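Putative L-alanine-DL-glutamate epimerase (Burkholderia xenovorans LB400, PDB 3SN4) probably acts as a racemase or epimerase of the mandelate racemase/muconate lactonizing enzyme family, and binds magnesium and 2-oxoglutarate. Local coordinates at residues I313-H318 / V336-I341; W243-S248 / S267-F272; Q158-K163 / N364-I369. All blocks are in the same frame, centred on the assembly; numbering follows the deposited sequence.

Contact 1 of 3, residues I313-H318 / V336-I341. With AKG (2-oxoglutaric acid), chain C.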
# COMPACT_ATOMS: atom_id res chain seq x y z
N ILE A 313 -16.27 15.49 1.14
CA ILE A 313 -17.12 14.97 2.16
C ILE A 313 -17.89 16.15 2.79
O ILE A 313 -17.30 17.14 3.20
CB ILE A 313 -16.28 14.22 3.26
CG1 ILE A 313 -15.61 12.99 2.65
CG2 ILE A 313 -17.17 13.82 4.45
CD1 ILE A 313 -14.62 12.29 3.54
N ASN A 314 -19.20 16.02 2.84
CA ASN A 314 -20.06 16.97 3.54
C ASN A 314 -20.16 16.62 5.03
O ASN A 314 -20.08 15.43 5.42
CB ASN A 314 -21.44 17.04 2.91
CG ASN A 314 -21.45 17.79 1.57
OD1 ASN A 314 -20.49 18.46 1.20
ND2 ASN A 314 -22.55 17.64 0.84
N VAL A 315 -20.31 17.66 5.85
CA VAL A 315 -20.35 17.52 7.30
C VAL A 315 -21.70 17.89 7.89
O VAL A 315 -22.47 18.65 7.30
CB VAL A 315 -19.24 18.35 7.97
CG1 VAL A 315 -17.87 17.92 7.45
CG2 VAL A 315 -19.46 19.82 7.78
N ALA A 316 -21.96 17.34 9.06
CA ALA A 316 -23.17 17.61 9.82
C ALA A 316 -22.80 17.87 11.27
O ALA A 316 -22.14 17.05 11.90
CB ALA A 316 -24.12 16.40 9.73
N PRO A 317 -23.23 19.01 11.82
CA PRO A 317 -22.99 19.22 13.26
C PRO A 317 -23.74 18.23 14.14
O PRO A 317 -24.91 17.86 13.86
CB PRO A 317 -23.51 20.63 13.53
CG PRO A 317 -24.26 21.02 12.38
CD PRO A 317 -24.04 20.09 11.23
N HIS A 318 -23.05 17.84 15.20
CA HIS A 318 -23.64 17.05 16.27
C HIS A 318 -24.31 18.01 17.24
O HIS A 318 -23.65 18.83 17.86
CB HIS A 318 -22.53 16.31 17.00
CG HIS A 318 -23.00 15.23 17.89
ND1 HIS A 318 -22.25 14.76 18.94
CD2 HIS A 318 -24.17 14.54 17.91
CE1 HIS A 318 -22.91 13.79 19.55
NE2 HIS A 318 -24.09 13.65 18.96
N VAL A 336 -20.27 27.05 6.66
CA VAL A 336 -19.63 25.89 6.03
C VAL A 336 -20.24 25.55 4.67
O VAL A 336 -21.42 25.26 4.57
CB VAL A 336 -19.71 24.67 6.99
CG1 VAL A 336 -19.38 23.38 6.28
CG2 VAL A 336 -18.77 24.89 8.19
N PRO A 337 -19.43 25.56 3.59
CA PRO A 337 -20.06 25.29 2.28
C PRO A 337 -20.56 23.85 2.17
O PRO A 337 -21.68 23.59 1.71
CB PRO A 337 -18.93 25.57 1.27
CG PRO A 337 -17.69 25.50 2.05
CD PRO A 337 -18.03 25.99 3.44
N ASN A 338 -19.74 22.92 2.64
CA ASN A 338 -19.97 21.48 2.51
C ASN A 338 -20.82 20.94 3.65
O ASN A 338 -20.39 20.09 4.39
CB ASN A 338 -18.63 20.71 2.39
CG ASN A 338 -17.64 21.01 3.52
OD1 ASN A 338 -17.41 22.17 3.87
ND2 ASN A 338 -16.99 19.96 4.06
N LEU A 339 -22.03 21.48 3.77
CA LEU A 339 -22.94 21.16 4.87
C LEU A 339 -23.99 20.13 4.43
O LEU A 339 -24.80 20.41 3.54
CB LEU A 339 -23.64 22.42 5.37
CG LEU A 339 -24.65 22.22 6.53
CD1 LEU A 339 -23.91 21.98 7.81
CD2 LEU A 339 -25.56 23.39 6.66
N ARG A 340 -24.00 18.97 5.08
CA ARG A 340 -24.96 17.92 4.69
C ARG A 340 -26.40 18.27 5.10
O ARG A 340 -27.32 18.19 4.29
CB ARG A 340 -24.57 16.58 5.31
CG ARG A 340 -25.44 15.40 4.83
CD ARG A 340 -25.35 15.26 3.34
NE ARG A 340 -26.35 14.37 2.75
CZ ARG A 340 -27.57 14.73 2.34
NH1 ARG A 340 -28.03 15.98 2.49
NH2 ARG A 340 -28.37 13.81 1.81
N ILE A 341 -26.54 18.63 6.37
CA ILE A 341 -27.81 18.87 7.04
C ILE A 341 -27.47 19.22 8.50
O ILE A 341 -26.34 18.97 8.94
CB ILE A 341 -28.71 17.61 6.99
CG1 ILE A 341 -30.14 17.90 7.43
CG2 ILE A 341 -28.10 16.49 7.83
CD1 ILE A 341 -31.14 16.78 7.02
C1 AKG C . -26.54 11.81 18.14
O1 AKG C . -27.13 12.86 18.53
O2 AKG C . -26.42 11.55 16.90
C2 AKG C . -25.95 10.86 19.13
O5 AKG C . -25.52 9.77 18.77
C3 AKG C . -25.75 11.20 20.59
C4 AKG C . -26.80 10.74 21.61
C5 AKG C . -27.26 9.29 21.70
O3 AKG C . -28.05 8.88 20.81
O4 AKG C . -26.88 8.57 22.67

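Contact 2 of 3, residues W243-S248 / S267-F272. With MG (magnesium ion), chain B; NA (sodium ion), chain E; AKG (2-oxoglutaric acid), chain C.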
# COMPACT_ATOMS: atom_id res chain seq x y z
N TRP A 243 -29.20 8.14 5.99
CA TRP A 243 -27.91 7.58 6.40
C TRP A 243 -28.08 6.58 7.51
O TRP A 243 -29.12 6.55 8.16
CB TRP A 243 -26.88 8.66 6.76
CG TRP A 243 -26.97 9.33 8.09
CD1 TRP A 243 -27.25 8.78 9.30
CD2 TRP A 243 -26.70 10.71 8.34
NE1 TRP A 243 -27.21 9.73 10.29
CE2 TRP A 243 -26.85 10.93 9.72
CE3 TRP A 243 -26.36 11.79 7.52
CZ2 TRP A 243 -26.68 12.17 10.30
CZ3 TRP A 243 -26.19 13.03 8.10
CH2 TRP A 243 -26.34 13.21 9.48
N VAL A 244 -27.04 5.76 7.69
CA VAL A 244 -26.88 4.93 8.87
C VAL A 244 -25.61 5.39 9.58
O VAL A 244 -24.54 5.45 8.98
CB VAL A 244 -26.77 3.45 8.54
CG1 VAL A 244 -26.69 2.61 9.83
CG2 VAL A 244 -27.97 2.97 7.69
N GLU A 245 -25.78 5.72 10.85
CA GLU A 245 -24.76 6.35 11.65
C GLU A 245 -24.15 5.30 12.53
O GLU A 245 -24.86 4.56 13.23
CB GLU A 245 -25.41 7.45 12.46
CG GLU A 245 -24.49 8.46 13.14
CD GLU A 245 -25.30 9.66 13.66
OE1 GLU A 245 -24.88 10.25 14.66
OE2 GLU A 245 -26.36 10.00 13.09
N ILE A 246 -22.82 5.23 12.51
CA ILE A 246 -22.08 4.18 13.20
C ILE A 246 -20.84 4.84 13.79
O ILE A 246 -20.02 5.40 13.06
CB ILE A 246 -21.65 3.07 12.22
CG1 ILE A 246 -22.87 2.30 11.70
CG2 ILE A 246 -20.65 2.07 12.88
CD1 ILE A 246 -22.54 1.36 10.52
N ASP A 247 -20.70 4.77 15.10
CA ASP A 247 -19.47 5.21 15.73
C ASP A 247 -18.50 4.06 15.96
O ASP A 247 -18.90 2.98 16.41
CB ASP A 247 -19.77 5.89 17.04
CG ASP A 247 -20.63 7.10 16.87
OD1 ASP A 247 -20.26 8.02 16.09
OD2 ASP A 247 -21.68 7.12 17.53
N SER A 248 -17.23 4.32 15.68
CA SER A 248 -16.20 3.28 15.68
C SER A 248 -14.86 3.90 15.88
O SER A 248 -14.58 4.98 15.34
CB SER A 248 -16.18 2.51 14.34
OG SER A 248 -15.12 1.55 14.36
N SER A 267 -20.45 9.01 10.47
CA SER A 267 -19.72 8.71 11.71
C SER A 267 -18.96 9.95 12.12
O SER A 267 -19.12 11.01 11.51
CB SER A 267 -18.73 7.54 11.50
OG SER A 267 -18.16 7.06 12.72
N CYS A 268 -18.13 9.79 13.16
CA CYS A 268 -17.11 10.75 13.62
C CYS A 268 -17.53 11.74 14.72
O CYS A 268 -16.73 12.59 15.07
CB CYS A 268 -16.53 11.55 12.48
SG CYS A 268 -15.95 10.54 11.07
N GLU A 269 -18.75 11.64 15.24
CA GLU A 269 -19.27 12.63 16.19
C GLU A 269 -18.44 12.75 17.46
O GLU A 269 -18.53 13.75 18.19
CB GLU A 269 -20.74 12.35 16.56
CG GLU A 269 -20.96 11.24 17.58
CD GLU A 269 -22.43 10.85 17.77
OE1 GLU A 269 -22.74 10.31 18.86
OE2 GLU A 269 -23.27 11.06 16.86
N THR A 270 -17.67 11.71 17.77
CA THR A 270 -16.89 11.73 19.00
C THR A 270 -15.44 12.08 18.77
O THR A 270 -14.65 12.01 19.70
CB THR A 270 -16.97 10.35 19.78
OG1 THR A 270 -16.35 9.32 19.01
CG2 THR A 270 -18.41 9.99 20.11
N LEU A 271 -15.06 12.48 17.56
CA LEU A 271 -13.66 12.66 17.23
C LEU A 271 -13.21 14.10 17.37
O LEU A 271 -14.01 15.04 17.17
CB LEU A 271 -13.41 12.21 15.81
CG LEU A 271 -13.72 10.76 15.47
CD1 LEU A 271 -13.23 10.49 14.03
CD2 LEU A 271 -13.07 9.81 16.45
N PHE A 272 -11.92 14.27 17.66
CA PHE A 272 -11.29 15.59 17.87
C PHE A 272 -10.17 15.92 16.90
O PHE A 272 -9.15 15.23 16.86
CB PHE A 272 -10.70 15.66 19.28
CG PHE A 272 -11.71 15.56 20.40
CD1 PHE A 272 -12.22 16.69 21.00
CD2 PHE A 272 -12.12 14.31 20.87
CE1 PHE A 272 -13.13 16.57 22.03
CE2 PHE A 272 -13.03 14.20 21.89
CZ PHE A 272 -13.53 15.33 22.46
MG MG B . -25.04 9.77 16.70
NA NA E . -13.48 10.00 21.16
C1 AKG C . -26.54 11.81 18.14
O1 AKG C . -27.13 12.86 18.53
O2 AKG C . -26.42 11.55 16.90
C2 AKG C . -25.95 10.86 19.13
O5 AKG C . -25.52 9.77 18.77
C3 AKG C . -25.75 11.20 20.59
C4 AKG C . -26.80 10.74 21.61
C5 AKG C . -27.26 9.29 21.70
O3 AKG C . -28.05 8.88 20.81
O4 AKG C . -26.88 8.57 22.67
O HOH W 1 -17.56 8.89 16.41
O HOH W 2 -21.22 9.78 14.53
O HOH W 3 -22.59 7.79 19.75
O HOH W 4 -23.82 8.13 16.66
O HOH W 5 -16.23 7.11 14.65
O HOH W 6 -12.07 10.84 23.03
O HOH W 7 -11.31 9.72 19.80

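Contact 3 of 3, residues Q158-K163 / N364-I369. With AKG (2-oxoglutaric acid), chain C.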
# COMPACT_ATOMS: atom_id res chain seq x y z
N GLN A 158 -43.90 19.59 8.81
CA GLN A 158 -43.05 19.99 7.69
C GLN A 158 -41.58 19.67 7.88
O GLN A 158 -40.73 20.20 7.17
CB GLN A 158 -43.21 21.49 7.39
CG GLN A 158 -44.58 21.90 6.89
CD GLN A 158 -44.53 23.29 6.23
OE1 GLN A 158 -44.35 24.30 6.92
NE2 GLN A 158 -44.65 23.32 4.90
N PHE A 159 -41.25 18.77 8.81
CA PHE A 159 -39.87 18.30 8.91
C PHE A 159 -39.57 17.35 7.76
O PHE A 159 -40.41 16.52 7.37
CB PHE A 159 -39.58 17.75 10.30
CG PHE A 159 -39.52 18.83 11.34
CD1 PHE A 159 -40.64 19.11 12.14
CD2 PHE A 159 -38.39 19.66 11.45
CE1 PHE A 159 -40.61 20.16 13.07
CE2 PHE A 159 -38.35 20.72 12.37
CZ PHE A 159 -39.48 20.97 13.19
N ARG A 160 -38.38 17.50 7.21
CA ARG A 160 -38.00 16.78 6.00
C ARG A 160 -37.33 15.46 6.29
O ARG A 160 -37.20 14.61 5.42
CB ARG A 160 -37.08 17.67 5.18
CG ARG A 160 -37.74 18.97 4.82
CD ARG A 160 -36.76 19.92 4.19
NE ARG A 160 -37.43 21.19 3.91
CZ ARG A 160 -36.88 22.18 3.22
NH1 ARG A 160 -35.63 22.06 2.74
NH2 ARG A 160 -37.57 23.28 3.01
N ALA A 161 -36.91 15.28 7.54
CA ALA A 161 -36.11 14.12 7.95
C ALA A 161 -36.24 13.89 9.44
O ALA A 161 -36.46 14.83 10.20
CB ALA A 161 -34.63 14.33 7.55
N ILE A 162 -36.12 12.63 9.86
CA ILE A 162 -36.17 12.23 11.26
C ILE A 162 -35.08 11.17 11.52
O ILE A 162 -34.70 10.45 10.60
CB ILE A 162 -37.58 11.66 11.66
CG1 ILE A 162 -37.89 10.36 10.94
CG2 ILE A 162 -38.68 12.69 11.41
CD1 ILE A 162 -39.26 9.80 11.27
N LYS A 163 -34.58 11.11 12.75
CA LYS A 163 -33.58 10.10 13.13
C LYS A 163 -34.00 9.30 14.35
O LYS A 163 -34.34 9.89 15.39
CB LYS A 163 -32.21 10.73 13.40
CG LYS A 163 -31.09 9.68 13.44
CD LYS A 163 -29.68 10.27 13.40
CE LYS A 163 -29.22 10.78 14.78
NZ LYS A 163 -27.98 11.61 14.70
N ASN A 364 -40.75 25.85 7.60
CA ASN A 364 -40.75 24.88 6.50
C ASN A 364 -39.57 23.90 6.58
O ASN A 364 -38.87 23.66 5.61
CB ASN A 364 -40.80 25.60 5.15
CG ASN A 364 -41.09 24.64 3.97
OD1 ASN A 364 -41.77 23.62 4.13
ND2 ASN A 364 -40.59 24.99 2.79
N GLY A 365 -39.37 23.34 7.77
CA GLY A 365 -38.35 22.32 7.99
C GLY A 365 -36.91 22.81 8.00
O GLY A 365 -35.99 21.99 7.89
N GLU A 366 -36.71 24.12 8.15
CA GLU A 366 -35.38 24.71 8.20
C GLU A 366 -35.18 25.62 9.40
O GLU A 366 -36.11 26.29 9.84
CB GLU A 366 -35.12 25.54 6.96
CG GLU A 366 -35.17 24.76 5.68
CD GLU A 366 -34.72 25.61 4.50
OE1 GLU A 366 -35.37 26.65 4.22
OE2 GLU A 366 -33.68 25.27 3.90
N LEU A 367 -33.95 25.65 9.91
CA LEU A 367 -33.57 26.56 10.98
C LEU A 367 -33.16 27.90 10.39
O LEU A 367 -32.36 27.95 9.47
CB LEU A 367 -32.44 25.97 11.79
CG LEU A 367 -31.77 26.82 12.87
CD1 LEU A 367 -32.71 27.22 13.93
CD2 LEU A 367 -30.60 25.99 13.48
N ILE A 368 -33.73 28.98 10.92
CA ILE A 368 -33.40 30.34 10.51
C ILE A 368 -32.16 30.75 11.26
O ILE A 368 -32.10 30.62 12.50
CB ILE A 368 -34.48 31.36 10.90
CG1 ILE A 368 -35.88 30.94 10.43
CG2 ILE A 368 -34.12 32.75 10.37
CD1 ILE A 368 -35.98 30.58 9.00
N ILE A 369 -31.17 31.24 10.53
CA ILE A 369 -29.92 31.65 11.14
C ILE A 369 -30.13 33.06 11.68
O ILE A 369 -30.47 33.97 10.94
CB ILE A 369 -28.74 31.64 10.15
CG1 ILE A 369 -28.62 30.29 9.42
CG2 ILE A 369 -27.42 32.04 10.89
CD1 ILE A 369 -28.40 29.09 10.29
C1 AKG C . -26.54 11.81 18.14
O1 AKG C . -27.13 12.86 18.53
O2 AKG C . -26.42 11.55 16.90
C2 AKG C . -25.95 10.86 19.13
O5 AKG C . -25.52 9.77 18.77
C3 AKG C . -25.75 11.20 20.59
C4 AKG C . -26.80 10.74 21.61
C5 AKG C . -27.26 9.29 21.70
O3 AKG C . -28.05 8.88 20.81
O4 AKG C . -26.88 8.57 22.67
O HOH W 8 -40.64 20.86 4.63
O HOH W 9 -36.54 19.44 8.22

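Contact 1 of 3, residues I313-H318 / V336-I341
The side-chain nitrogen of Asn338, ND2, is gripped by two carbonyls: Ile313 O at 3.0 Å, and Ala305 O in helix 298-310. The contact belongs to the closing part of the enolase-superfamily barrel, where strand 314-317 passes through helix 323-335 into the loop that leads to strand 342-344. The bond to Ile313 is almost straight (170° at the hydrogen); ND2 lies in the carbonyl plane of Ile313, and Ile313 O in the amide plane of Asn338. This fit depends on the first torsion of Asn338 (54°), which sets CG between its own N and carbonyl carbon and swings the amide back toward Ile313.

Two backbone bonds give the single bridge its parallel pattern: Val315 N donates to Asn338 O (2.8 Å), while Arg340 N donates to Val315 O (2.7 Å). Leu339 thus faces Val315, just after an inverse gamma turn centred on Asn338. Asn314 and Asn338 run alongside each other, pointing opposite ways, their amide planes 58° apart, with Asn314 OD1 3.2 Å from Asn338 CB. The polar end of Asn314 serves the assembly instead, bonding Ala188 and Lys225 of the second subunit; likewise, Arg340 turns away to a salt bridge with Glu227 of that subunit.

Apolar groups fill the flanks. Val315 CG2 meets Val336 CG1 at 3.9 Å, the two side chains crossing at about a right angle, and Leu339 CD1 touches Pro317 CD. Beyond the strand, the His318 ring presents its NE2 edge to the 2-oxoglutarate, with AKG O1 in the ring plane at 3.2 Å, while ND1 bonds Asp292. Buried Ile341 O has no conventional partner and rests against Pro317 CD at 3.4 Å.

Contact 2 of 3, residues W243-S248 / S267-F272
The magnesium site of the barrel domain is assembled here, where strand 243-245, with Glu245, meets the loop just after the neighbouring parallel strand 265-267, with Glu269. Glu245 OE1 binds the magnesium ion at 2.1 Å and Glu269 OE2 binds it at 2.2 Å. The two carboxylates arrive at about a right angle, their planes 77° apart, so that these oxygens come within 2.8 Å of each other as ligands of one cation rather than as a hydrogen-bonded pair. Glu245 extends beyond CG, which sits anti to its backbone N (chi1 -166°), and this carries the carboxylate from the strand to the metal. Its other oxygen, OE2, takes an N-H from Trp243 NE1 (2.9 Å) on the anti side and a salt bridge from Lys163, which together should limit rotation of the group.

Asp219, water 4 and two oxygens of 2-oxoglutarate, O2 and O5, complete the six ligands. Asp247 forms a second shell, its OD2 accepting from metal-bound water 4. OD2 also lies 3.6 Å from Glu269 OE1, a close approach of like charges that the cation and ordered water probably temper. Asp247 OD1 accepts from waters 1 and 2, and these in turn accept from Thr270 N and Glu269 N.

Farther out, Ser267 OG donates to Ile246 O in its carbonyl plane, the 2.5 Å separation being unusually short and best taken with caution. Thr270 O binds a sodium ion, together with Tyr249 OH of the same chain and Pro78 O of the fourth subunit. Acidic ligands from successive barrel strands around a magnesium ion that binds a carboxylate are the hallmark of the enolase superfamily; here 2-oxoglutarate takes that place.

Contact 3 of 3, residues Q158-K163 / N364-I369
Arg160 reaches across to Asn364, its NH2 giving a weak, strongly bent bond to Asn364 O (2.9 Å, 121° at the hydrogen). The arginine runs extended from CG to NE, with CG anti to the carbonyl carbon (chi1 -59°), which brings the guanidinium alongside residues 364-366. Glu366 CG lies over one face of that group, toward its rim. The carboxylate of Glu366 is nearly parallel to the guanidinium, the planes 19° apart, and its OE2 stands 3.9 Å from Arg160 NH1: a long salt bridge of charges alone, since the oxygen is well out of the plane and no N-H points at it.

Around this pair the backbones come close, Gly365 CA lying 3.3 Å from Gln158 O. Water 9 joins Arg160 N (2.9 Å) to Gly365 O (2.6 Å). Near the guanidinium edge, water 8 is within bonding distance of Gln158 O and Asn364 OD1, though it cannot serve every acceptor near it, and is held only weakly by Arg160 NE.

What places these groups is the end of a helix: Gln158, with positive phi, is the C-prime residue of a Schellman motif and turns the chain into strand 161-168. Across from it, strand 366-368 pairs with strand 118-123, which also bonds Ala161 and Lys163 through Trp123. Farther along, Lys163 NZ bonds the 2-oxoglutarate O2 and Tyr122 OH. The chemistry implies that 158-160 and 364-366 are joined mainly through bridging water, the direct arginine bond and ion pair being weak.

Contacts 1 and 2 lie in the barrel, whereas contact 3 joins a barrel strand to strand 366-368, at the edge of the barrel sheet. Contacts 1 and 2 are buried and meet directly: Ala316, Arg340 and Ile341 pack on Trp243, and His318 lies beside Glu269. Contact 3 is partly exposed, about 21 Å centre to centre from contact 2, yet strand 161-168 carries Lys163 inward to Glu245. Each contact has a residue at the 2-oxoglutarate. Straight backbone bonds dominate contact 1, metal coordination and ordered water contact 2, and water bridges with weak charge pairing contact 3, whose loop encloses both others along the chain.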